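Local coordinates for pyoverdine biosynthesis protein PvcB (Pseudomonas aeruginosa, PDB 4YLM) that catalyses the iron- and 2-oxoglutarate-dependent oxidation of tyrosine isonitrile in the biosynthesis of paerucumarin, at residues 74-79 and 124-129. Residues are numbered along the deposited sequence; the frame is centred on the assembly and turned at random.
Sequences RYCHDF and FQVFHC
In the jelly-roll (cupin-type) core of this TfdA-family oxygenase, the last turns of helix 69-79 pack on the strand that contains residues 124-129, and the seam is carried by Phe79 against Phe124 and Cys76 against Val126. The CE2 corner of Phe79 comes 4.1 Å from CD2 of Phe124. Seen from Phe79, this neighbour lies at the ring edge, near its plane, and the two side chains cross at about a right angle. In Phe79, CG is anti to the backbone N (chi1 -178°), which directs the ring off the helix into the seam. One helical turn earlier, SG of Cys76 lies 4.3 Å from CG1 of Val126; the nearest CA atoms across the segments are those of Cys76 and Val126, 8.3 Å apart. Strand 272-286 adds Val277 against Cys76 and Ile279 against Phe79. Helix 45-55 also borders the contact, where Lys49 makes a cation-pi interaction with Phe79 and a hydrogen bond to its O. On the strand, Phe124 and Val126 alternate with Gln125, whose NE2 hydrogen-bonds OD2 of Asp114, a probable iron ligand. This places Gln125 probably in the second shell of the metal site, while Phe124 and Val126 meet helix 69-79. A small, buried apolar contact without a hydrogen bond between the segments is consistent with van der Waals and hydrophobic cohesion.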
# COMPACT_ATOMS: atom_id res chain seq x y z
N ARG A 74 1.90 -21.71 3.68
CA ARG A 74 1.45 -21.21 2.38
C ARG A 74 1.11 -19.72 2.46
O ARG A 74 1.47 -18.94 1.57
CB ARG A 74 0.25 -22.02 1.86
CG ARG A 74 0.58 -23.47 1.49
CD ARG A 74 -0.60 -24.16 0.80
NE ARG A 74 -1.77 -24.25 1.66
CZ ARG A 74 -2.04 -25.28 2.47
NH1 ARG A 74 -1.21 -26.31 2.52
NH2 ARG A 74 -3.13 -25.27 3.21
N TYR A 75 0.43 -19.32 3.53
CA TYR A 75 0.13 -17.91 3.73
C TYR A 75 1.40 -17.08 3.75
O TYR A 75 1.47 -16.02 3.12
CB TYR A 75 -0.64 -17.67 5.03
CG TYR A 75 -0.75 -16.20 5.36
CD1 TYR A 75 -1.76 -15.41 4.81
CD2 TYR A 75 0.17 -15.58 6.20
CE1 TYR A 75 -1.86 -14.07 5.11
CE2 TYR A 75 0.09 -14.24 6.50
CZ TYR A 75 -0.93 -13.48 5.94
OH TYR A 75 -1.03 -12.14 6.23
N CYS A 76 2.41 -17.55 4.48
CA CYS A 76 3.65 -16.78 4.61
C CYS A 76 4.42 -16.69 3.31
O CYS A 76 5.09 -15.68 3.07
CB CYS A 76 4.55 -17.32 5.73
SG CYS A 76 3.90 -16.98 7.38
N HIS A 77 4.33 -17.72 2.47
CA HIS A 77 4.97 -17.68 1.15
C HIS A 77 4.30 -16.61 0.26
O HIS A 77 4.96 -16.04 -0.61
CB HIS A 77 4.92 -19.05 0.45
CG HIS A 77 5.91 -20.04 0.98
ND1 HIS A 77 7.27 -19.81 0.98
CD2 HIS A 77 5.74 -21.28 1.51
CE1 HIS A 77 7.89 -20.86 1.49
NE2 HIS A 77 6.99 -21.76 1.83
N ASP A 78 3.01 -16.37 0.47
CA ASP A 78 2.34 -15.28 -0.25
C ASP A 78 2.71 -13.94 0.37
O ASP A 78 2.86 -12.94 -0.32
CB ASP A 78 0.81 -15.43 -0.21
CG ASP A 78 0.10 -14.44 -1.13
OD1 ASP A 78 0.41 -14.45 -2.34
OD2 ASP A 78 -0.74 -13.64 -0.65
N PHE A 79 2.83 -13.92 1.69
CA PHE A 79 3.15 -12.70 2.44
C PHE A 79 4.48 -12.05 2.02
O PHE A 79 4.58 -10.82 1.86
CB PHE A 79 3.18 -13.04 3.93
CG PHE A 79 3.46 -11.86 4.82
CD1 PHE A 79 2.41 -11.17 5.41
CD2 PHE A 79 4.76 -11.47 5.08
CE1 PHE A 79 2.67 -10.07 6.24
CE2 PHE A 79 5.02 -10.38 5.91
CZ PHE A 79 3.98 -9.68 6.49
N PHE A 124 11.07 -9.70 9.43
CA PHE A 124 9.91 -9.92 10.28
C PHE A 124 9.90 -11.29 10.94
O PHE A 124 10.35 -12.30 10.35
CB PHE A 124 8.60 -9.83 9.47
CG PHE A 124 8.39 -8.52 8.75
CD1 PHE A 124 8.18 -7.34 9.46
CD2 PHE A 124 8.40 -8.47 7.36
CE1 PHE A 124 7.99 -6.12 8.78
CE2 PHE A 124 8.21 -7.26 6.68
CZ PHE A 124 8.00 -6.09 7.39
N GLN A 125 9.35 -11.32 12.16
CA GLN A 125 8.87 -12.55 12.78
C GLN A 125 7.34 -12.55 12.64
O GLN A 125 6.69 -11.55 12.92
CB GLN A 125 9.23 -12.59 14.28
CG GLN A 125 10.72 -12.43 14.61
CD GLN A 125 10.93 -11.83 15.99
OE1 GLN A 125 10.28 -10.85 16.36
NE2 GLN A 125 11.82 -12.42 16.78
N VAL A 126 6.78 -13.67 12.17
CA VAL A 126 5.34 -13.85 12.17
C VAL A 126 5.04 -14.97 13.17
O VAL A 126 5.52 -16.10 13.01
CB VAL A 126 4.81 -14.24 10.77
CG1 VAL A 126 3.32 -14.54 10.83
CG2 VAL A 126 5.09 -13.10 9.78
N PHE A 127 4.28 -14.65 14.21
CA PHE A 127 3.92 -15.63 15.24
C PHE A 127 2.43 -15.93 15.16
O PHE A 127 1.62 -15.01 15.21
CB PHE A 127 4.17 -15.09 16.65
CG PHE A 127 5.61 -14.85 16.99
CD1 PHE A 127 6.39 -15.86 17.52
CD2 PHE A 127 6.16 -13.59 16.86
CE1 PHE A 127 7.73 -15.63 17.88
CE2 PHE A 127 7.48 -13.34 17.21
CZ PHE A 127 8.27 -14.37 17.73
N HIS A 128 2.06 -17.20 15.05
CA HIS A 128 0.68 -17.59 15.18
C HIS A 128 0.51 -18.32 16.52
O HIS A 128 1.22 -19.29 16.78
CB HIS A 128 0.29 -18.52 14.04
CG HIS A 128 -1.08 -19.10 14.18
ND1 HIS A 128 -1.40 -20.38 13.74
CD2 HIS A 128 -2.23 -18.59 14.69
CE1 HIS A 128 -2.67 -20.62 13.98
NE2 HIS A 128 -3.20 -19.56 14.55
N CYS A 129 -0.39 -17.85 17.37
CA CYS A 129 -0.70 -18.59 18.60
C CYS A 129 -1.72 -19.67 18.29
O CYS A 129 -2.90 -19.39 18.06
CB CYS A 129 -1.24 -17.66 19.69
SG CYS A 129 -1.62 -18.52 21.25